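Local coordinates for protein Old Yellow Enzyme (Pichia, PDB 6AGZ) that probably uses its bound flavin mononucleotide to carry out the asymmetric reduction of enone compounds, as an old yellow enzyme of the NADH:flavin oxidoreductase family, at residues G317-E322 with I329-A334; R28-P33 with V312-G317. All coordinates share one frame; numbering follows the deposited sequence.

Contact 1 of 2, residues G317-E322 with I329-A334. With FMN (flavin mononucleotide), chain C.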
loop_
_atom_site.group_PDB
_atom_site.type_symbol
_atom_site.label_atom_id
_atom_site.label_comp_id
_atom_site.label_asym_id
_atom_site.label_seq_id
_atom_site.Cartn_x
_atom_site.Cartn_y
_atom_site.Cartn_z
ATOM N N GLY A 317 13.907 -5.975 -13.772
ATOM C CA GLY A 317 14.713 -4.777 -13.625
ATOM C C GLY A 317 15.947 -4.915 -12.756
ATOM O O GLY A 317 15.844 -5.110 -11.541
ATOM N N GLY A 318 17.128 -4.808 -13.371
ATOM C CA GLY A 318 18.376 -4.735 -12.639
ATOM C C GLY A 318 18.957 -6.055 -12.183
ATOM O O GLY A 318 20.089 -6.069 -11.680
ATOM N N TYR A 319 18.231 -7.164 -12.344
ATOM C CA TYR A 319 18.594 -8.415 -11.685
ATOM C C TYR A 319 19.932 -8.986 -12.142
ATOM O O TYR A 319 20.534 -9.772 -11.405
ATOM C CB TYR A 319 17.496 -9.457 -11.903
ATOM C CG TYR A 319 16.323 -9.310 -10.964
ATOM C CD1 TYR A 319 16.483 -9.484 -9.596
ATOM C CD2 TYR A 319 15.055 -9.007 -11.442
ATOM C CE1 TYR A 319 15.417 -9.355 -8.729
ATOM C CE2 TYR A 319 13.981 -8.877 -10.583
ATOM C CZ TYR A 319 14.167 -9.053 -9.227
ATOM O OH TYR A 319 13.102 -8.924 -8.366
ATOM N N LEU A 320 20.412 -8.629 -13.331
ATOM C CA LEU A 320 21.660 -9.185 -13.836
ATOM C C LEU A 320 22.829 -8.213 -13.744
ATOM O O LEU A 320 23.915 -8.521 -14.246
ATOM C CB LEU A 320 21.486 -9.666 -15.278
ATOM C CG LEU A 320 20.795 -11.024 -15.413
ATOM C CD1 LEU A 320 20.789 -11.492 -16.859
ATOM C CD2 LEU A 320 21.458 -12.059 -14.512
ATOM N N SER A 321 22.640 -7.056 -13.114
ATOM C CA SER A 321 23.755 -6.153 -12.890
ATOM C C SER A 321 24.754 -6.783 -11.918
ATOM O O SER A 321 24.502 -7.827 -11.308
ATOM C CB SER A 321 23.261 -4.809 -12.355
ATOM O OG SER A 321 22.721 -4.941 -11.051
ATOM N N GLU A 322 25.901 -6.121 -11.766
ATOM C CA GLU A 322 26.944 -6.604 -10.867
ATOM C C GLU A 322 26.512 -6.594 -9.405
ATOM O O GLU A 322 27.289 -7.026 -8.544
ATOM C CB GLU A 322 28.218 -5.773 -11.047
ATOM C CG GLU A 322 28.843 -5.860 -12.439
ATOM C CD GLU A 322 28.109 -5.027 -13.475
ATOM O OE1 GLU A 322 27.181 -4.279 -13.098
ATOM O OE2 GLU A 322 28.460 -5.126 -14.669
ATOM N N ILE A 329 18.587 -14.283 -6.766
ATOM C CA ILE A 329 18.513 -15.498 -5.957
ATOM C C ILE A 329 17.498 -15.323 -4.836
ATOM O O ILE A 329 16.605 -16.159 -4.640
ATOM C CB ILE A 329 19.902 -15.856 -5.399
ATOM C CG1 ILE A 329 20.952 -15.834 -6.510
ATOM C CG2 ILE A 329 19.869 -17.216 -4.714
ATOM C CD1 ILE A 329 20.681 -16.817 -7.615
ATOM N N LYS A 330 17.623 -14.223 -4.088
ATOM C CA LYS A 330 16.737 -13.966 -2.957
ATOM C C LYS A 330 15.278 -13.927 -3.394
ATOM O O LYS A 330 14.416 -14.562 -2.778
ATOM C CB LYS A 330 17.135 -12.652 -2.286
ATOM C CG LYS A 330 16.418 -12.346 -0.981
ATOM C CD LYS A 330 16.640 -10.894 -0.580
ATOM C CE LYS A 330 16.101 -10.596 0.809
ATOM N NZ LYS A 330 17.038 -11.049 1.874
ATOM N N ASP A 331 14.983 -13.195 -4.471
ATOM C CA ASP A 331 13.590 -13.004 -4.864
ATOM C C ASP A 331 13.002 -14.263 -5.491
ATOM O O ASP A 331 11.858 -14.628 -5.198
ATOM C CB ASP A 331 13.469 -11.818 -5.818
ATOM C CG ASP A 331 13.771 -10.494 -5.142
ATOM O OD1 ASP A 331 13.915 -10.480 -3.901
ATOM O OD2 ASP A 331 13.861 -9.470 -5.850
ATOM N N VAL A 332 13.759 -14.939 -6.358
ATOM C CA VAL A 332 13.211 -16.120 -7.019
ATOM C C VAL A 332 13.088 -17.279 -6.037
ATOM O O VAL A 332 12.216 -18.143 -6.197
ATOM C CB VAL A 332 14.053 -16.503 -8.253
ATOM C CG1 VAL A 332 15.298 -17.285 -7.854
ATOM C CG2 VAL A 332 13.210 -17.298 -9.244
ATOM N N ASN A 333 13.933 -17.316 -5.004
ATOM C CA ASN A 333 13.834 -18.356 -3.988
ATOM C C ASN A 333 12.943 -17.963 -2.817
ATOM O O ASN A 333 12.662 -18.813 -1.965
ATOM C CB ASN A 333 15.228 -18.722 -3.461
ATOM C CG ASN A 333 16.017 -19.575 -4.438
ATOM O OD1 ASN A 333 15.452 -20.181 -5.350
ATOM N ND2 ASN A 333 17.328 -19.632 -4.246
ATOM N N ALA A 334 12.487 -16.708 -2.762
ATOM C CA ALA A 334 11.688 -16.255 -1.626
ATOM C C ALA A 334 10.385 -17.034 -1.516
ATOM O O ALA A 334 9.930 -17.343 -0.407
ATOM C CB ALA A 334 11.407 -14.757 -1.744
HETATM N N1 FMN C . 8.663 -2.694 -21.105
HETATM C C2 FMN C . 7.351 -2.862 -21.504
HETATM O O2 FMN C . 6.481 -3.110 -20.669
HETATM N N3 FMN C . 7.009 -2.750 -22.836
HETATM C C4 FMN C . 7.981 -2.471 -23.773
HETATM O O4 FMN C . 7.685 -2.370 -24.963
HETATM C C4A FMN C . 9.301 -2.303 -23.373
HETATM N N5 FMN C . 10.268 -2.024 -24.311
HETATM C C5A FMN C . 11.579 -1.860 -23.923
HETATM C C6 FMN C . 12.549 -1.579 -24.877
HETATM C C7 FMN C . 13.873 -1.409 -24.495
HETATM C C7M FMN C . 14.919 -1.109 -25.526
HETATM C C8 FMN C . 14.229 -1.520 -23.158
HETATM C C8M FMN C . 15.660 -1.338 -22.743
HETATM C C9 FMN C . 13.259 -1.798 -22.205
HETATM C C9A FMN C . 11.930 -1.971 -22.583
HETATM N N10 FMN C . 10.959 -2.248 -21.637
HETATM C C10 FMN C . 9.644 -2.414 -22.033
HETATM C "C1'" FMN C . 11.333 -2.382 -20.188
HETATM C "C2'" FMN C . 11.803 -3.822 -19.963
HETATM O "O2'" FMN C . 10.739 -4.706 -20.239
HETATM C "C3'" FMN C . 12.334 -4.071 -18.553
HETATM O "O3'" FMN C . 11.303 -3.890 -17.609
HETATM C "C4'" FMN C . 13.505 -3.145 -18.235
HETATM O "O4'" FMN C . 14.419 -3.152 -19.309
HETATM C "C5'" FMN C . 14.238 -3.572 -16.970
HETATM O "O5'" FMN C . 14.643 -4.918 -17.091
HETATM P P FMN C . 16.201 -5.280 -17.275
HETATM O O1P FMN C . 16.994 -4.610 -16.179
HETATM O O2P FMN C . 16.393 -6.775 -17.193
HETATM O O3P FMN C . 16.664 -4.786 -18.624
#
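Asp331 and Tyr319 carry this contact, a single hydrogen bond reaching from helix 328-334 to the turn that holds the flavin phosphate. Taking the helix in order, Ile329 turns its side chain from the turn and rests on Leu9 and Thr12, while its carbonyl O accepts the helical bond from Asn333 N. Asp331 follows, pointing at the turn: its OD2 accepts the hydrogen bond of Tyr319 OH at 2.7 Å through the anti lone pair. The carboxylate stands almost square to the phenol ring, 89° between planes, yet OD2 itself lies in the ring plane at the edge, 3.3 Å from Tyr319 CE1. Arg315 NH1 adds a long, weak ion pair to that oxygen. Next, Val332 packs on Ile340 of strand 338-341, which Tyr319 also touches. With chi1 at -81°, the tyrosine ring swings beside its backbone N and carries OH across to the helix. A phenylalanine in its place would probably leave Asp331 OD2 without its hydroxyl donor and the turn without its polar tie to the helix. The type I turn from Gly318 to Ser321 is pinned at Gly318 O by both Ser321 N and Ser321 OG. Gly318 N gives a nearly straight bond, 2.8 Å and 173°, to FMN O1P. A loop after the seventh strand, its Gly318 N-H on the phosphate, is characteristic of the phosphate site of flavin-binding TIM barrels.

Contact 2 of 2, residues R28-P33 with V312-G317. With FMN (flavin mononucleotide), chain C.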
loop_
_atom_site.group_PDB
_atom_site.type_symbol
_atom_site.label_atom_id
_atom_site.label_comp_id
_atom_site.label_asym_id
_atom_site.label_seq_id
_atom_site.Cartn_x
_atom_site.Cartn_y
_atom_site.Cartn_z
ATOM N N ARG A 28 11.838 -20.253 -14.836
ATOM C CA ARG A 28 11.180 -19.029 -14.398
ATOM C C ARG A 28 11.929 -17.787 -14.868
ATOM O O ARG A 28 11.745 -16.700 -14.311
ATOM C CB ARG A 28 11.019 -19.038 -12.876
ATOM C CG ARG A 28 10.455 -20.362 -12.380
ATOM C CD ARG A 28 10.141 -20.377 -10.898
ATOM N NE ARG A 28 9.696 -21.707 -10.489
ATOM C CZ ARG A 28 9.279 -22.019 -9.266
ATOM N NH1 ARG A 28 9.243 -21.093 -8.319
ATOM N NH2 ARG A 28 8.893 -23.259 -8.993
ATOM N N LEU A 29 12.769 -17.934 -15.890
ATOM C CA LEU A 29 13.420 -16.810 -16.545
ATOM C C LEU A 29 12.538 -16.330 -17.690
ATOM O O LEU A 29 12.109 -17.130 -18.528
ATOM C CB LEU A 29 14.801 -17.216 -17.066
ATOM C CG LEU A 29 15.536 -16.224 -17.967
ATOM C CD1 LEU A 29 15.978 -14.998 -17.182
ATOM C CD2 LEU A 29 16.725 -16.893 -18.640
ATOM N N VAL A 30 12.267 -15.028 -17.724
ATOM C CA VAL A 30 11.324 -14.445 -18.668
ATOM C C VAL A 30 12.035 -13.385 -19.495
ATOM O O VAL A 30 12.844 -12.611 -18.971
ATOM C CB VAL A 30 10.102 -13.840 -17.945
ATOM C CG1 VAL A 30 9.127 -13.234 -18.946
ATOM C CG2 VAL A 30 9.414 -14.892 -17.092
ATOM N N PHE A 31 11.739 -13.366 -20.794
ATOM C CA PHE A 31 12.113 -12.269 -21.674
ATOM C C PHE A 31 10.986 -11.244 -21.637
ATOM O O PHE A 31 9.946 -11.443 -22.278
ATOM C CB PHE A 31 12.355 -12.767 -23.101
ATOM C CG PHE A 31 12.880 -11.712 -24.040
ATOM C CD1 PHE A 31 13.474 -10.557 -23.557
ATOM C CD2 PHE A 31 12.775 -11.880 -25.412
ATOM C CE1 PHE A 31 13.954 -9.591 -24.423
ATOM C CE2 PHE A 31 13.253 -10.919 -26.282
ATOM C CZ PHE A 31 13.843 -9.774 -25.787
ATOM N N PRO A 32 11.146 -10.152 -20.896
ATOM C CA PRO A 32 10.068 -9.167 -20.774
ATOM C C PRO A 32 9.820 -8.480 -22.104
ATOM O O PRO A 32 10.647 -8.576 -23.023
ATOM C CB PRO A 32 10.607 -8.180 -19.723
ATOM C CG PRO A 32 11.786 -8.867 -19.089
ATOM C CD PRO A 32 12.348 -9.744 -20.155
ATOM N N PRO A 33 8.689 -7.791 -22.255
ATOM C CA PRO A 33 8.440 -7.057 -23.502
ATOM C C PRO A 33 9.533 -6.029 -23.751
ATOM O O PRO A 33 9.859 -5.223 -22.879
ATOM C CB PRO A 33 7.079 -6.394 -23.259
ATOM C CG PRO A 33 6.912 -6.382 -21.772
ATOM C CD PRO A 33 7.586 -7.626 -21.293
ATOM N N VAL A 312 0.998 -15.699 -9.564
ATOM C CA VAL A 312 2.304 -15.588 -10.200
ATOM C C VAL A 312 2.634 -14.119 -10.413
ATOM O O VAL A 312 1.805 -13.343 -10.905
ATOM C CB VAL A 312 2.323 -16.366 -11.524
ATOM C CG1 VAL A 312 3.648 -16.163 -12.245
ATOM C CG2 VAL A 312 2.067 -17.845 -11.276
ATOM N N VAL A 313 3.848 -13.727 -10.033
ATOM C CA VAL A 313 4.316 -12.358 -10.193
ATOM C C VAL A 313 5.635 -12.386 -10.952
ATOM O O VAL A 313 6.547 -13.139 -10.596
ATOM C CB VAL A 313 4.471 -11.637 -8.838
ATOM C CG1 VAL A 313 5.350 -12.439 -7.883
ATOM C CG2 VAL A 313 5.029 -10.236 -9.041
ATOM N N LEU A 314 5.724 -11.587 -12.009
ATOM C CA LEU A 314 6.946 -11.444 -12.790
ATOM C C LEU A 314 7.648 -10.167 -12.353
ATOM O O LEU A 314 7.092 -9.078 -12.491
ATOM C CB LEU A 314 6.636 -11.401 -14.286
ATOM C CG LEU A 314 7.746 -10.868 -15.195
ATOM C CD1 LEU A 314 8.987 -11.745 -15.110
ATOM C CD2 LEU A 314 7.258 -10.757 -16.631
ATOM N N ARG A 315 8.859 -10.297 -11.824
ATOM C CA ARG A 315 9.630 -9.156 -11.347
ATOM C C ARG A 315 10.768 -8.882 -12.320
ATOM O O ARG A 315 11.547 -9.788 -12.635
ATOM C CB ARG A 315 10.175 -9.421 -9.942
ATOM C CG ARG A 315 9.128 -9.965 -8.983
ATOM C CD ARG A 315 9.687 -10.158 -7.583
ATOM N NE ARG A 315 10.034 -8.890 -6.951
ATOM C CZ ARG A 315 10.326 -8.756 -5.662
ATOM N NH1 ARG A 315 10.304 -9.814 -4.863
ATOM N NH2 ARG A 315 10.633 -7.564 -5.169
ATOM N N SER A 316 10.863 -7.640 -12.799
ATOM C CA SER A 316 11.885 -7.297 -13.780
ATOM C C SER A 316 12.636 -6.036 -13.372
ATOM O O SER A 316 12.087 -5.145 -12.717
ATOM C CB SER A 316 11.278 -7.103 -15.176
ATOM O OG SER A 316 10.678 -8.299 -15.640
ATOM N N GLY A 317 13.907 -5.975 -13.772
ATOM C CA GLY A 317 14.713 -4.777 -13.625
ATOM C C GLY A 317 15.947 -4.915 -12.756
ATOM O O GLY A 317 15.844 -5.110 -11.541
HETATM N N1 FMN C . 8.663 -2.694 -21.105
HETATM C C2 FMN C . 7.351 -2.862 -21.504
HETATM O O2 FMN C . 6.481 -3.110 -20.669
HETATM N N3 FMN C . 7.009 -2.750 -22.836
HETATM C C4 FMN C . 7.981 -2.471 -23.773
HETATM O O4 FMN C . 7.685 -2.370 -24.963
HETATM C C4A FMN C . 9.301 -2.303 -23.373
HETATM N N5 FMN C . 10.268 -2.024 -24.311
HETATM C C5A FMN C . 11.579 -1.860 -23.923
HETATM C C6 FMN C . 12.549 -1.579 -24.877
HETATM C C7 FMN C . 13.873 -1.409 -24.495
HETATM C C7M FMN C . 14.919 -1.109 -25.526
HETATM C C8 FMN C . 14.229 -1.520 -23.158
HETATM C C8M FMN C . 15.660 -1.338 -22.743
HETATM C C9 FMN C . 13.259 -1.798 -22.205
HETATM C C9A FMN C . 11.930 -1.971 -22.583
HETATM N N10 FMN C . 10.959 -2.248 -21.637
HETATM C C10 FMN C . 9.644 -2.414 -22.033
HETATM C "C1'" FMN C . 11.333 -2.382 -20.188
HETATM C "C2'" FMN C . 11.803 -3.822 -19.963
HETATM O "O2'" FMN C . 10.739 -4.706 -20.239
HETATM C "C3'" FMN C . 12.334 -4.071 -18.553
HETATM O "O3'" FMN C . 11.303 -3.890 -17.609
HETATM C "C4'" FMN C . 13.505 -3.145 -18.235
HETATM O "O4'" FMN C . 14.419 -3.152 -19.309
HETATM C "C5'" FMN C . 14.238 -3.572 -16.970
HETATM O "O5'" FMN C . 14.643 -4.918 -17.091
HETATM P P FMN C . 16.201 -5.280 -17.275
HETATM O O1P FMN C . 16.994 -4.610 -16.179
HETATM O O2P FMN C . 16.393 -6.775 -17.193
HETATM O O3P FMN C . 16.664 -4.786 -18.624
#
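Val30 and Leu314 meet tip to tip inside the barrel, reaching from strands 29-31 and 313-316. Leu314 places CG anti to its backbone N (chi1 163°), which extends the branch inward until CD1 lies 3.7 Å from Val30 CB and equally near Val30 CG2. The second methyl, CD2, sits against Val30 CG1 at 3.9 Å, so both forks of the leucine are used. Val30 presents both its methyls in return: CG1 is anti to the backbone N, CG2 anti to the carbonyl carbon, and the pair faces the leucine fork.

Two residues further along each segment, Ser316 of strand 313-316 approaches Pro32, just past strand 29-31. Its OG touches Pro32 CG at 3.7 Å, a van der Waals contact. The adjoining ring carbon, Pro32 CB, lies 3.5 Å from FMN O2', so the proline touches both the serine and the ribityl chain. Pro33 meets the cofactor twice: its carbonyl O accepts a hydrogen bond from the ribityl hydroxyl FMN O2' at 2.8 Å, and its CG lies 3.5 Å from FMN O2 at the pyrimidine end of the isoalloxazine.

Strands 29-31 and 313-316 are the first and seventh of an eight-stranded parallel barrel, separated in the sheet by strand 338-341; the Val30 backbone is hydrogen-bonded to Ile340 in it and to Cys342 just after it. Ile65 of strand 63-70 touches both Val30 and Leu314, and Ser283 of strand 281-285 touches Leu314 from the neighbouring strand.

Contact 2 lies within the barrel and contact 1 outside it, between the loop after strand 313-316 and helix 328-334; their centres are about 11 Å apart, and the chain passes from one to the other through Gly317, which belongs to both. Strand 313-316 thus leads straight into the phosphate turn and on to helix 328-334. Side chains also connect them: Arg315 NH1 comes within 3.5 Å of Asp331 CG. The two contacts serve different parts of one cofactor, contact 1 the phosphate and contact 2 the ribityl chain and pyrimidine end. Gly317 CA, 3.4 Å from FMN O1P, marks where they converge, while Arg239, Gln110, Thr35, Ser343 and Arg344 add further hydrogen bonds to FMN.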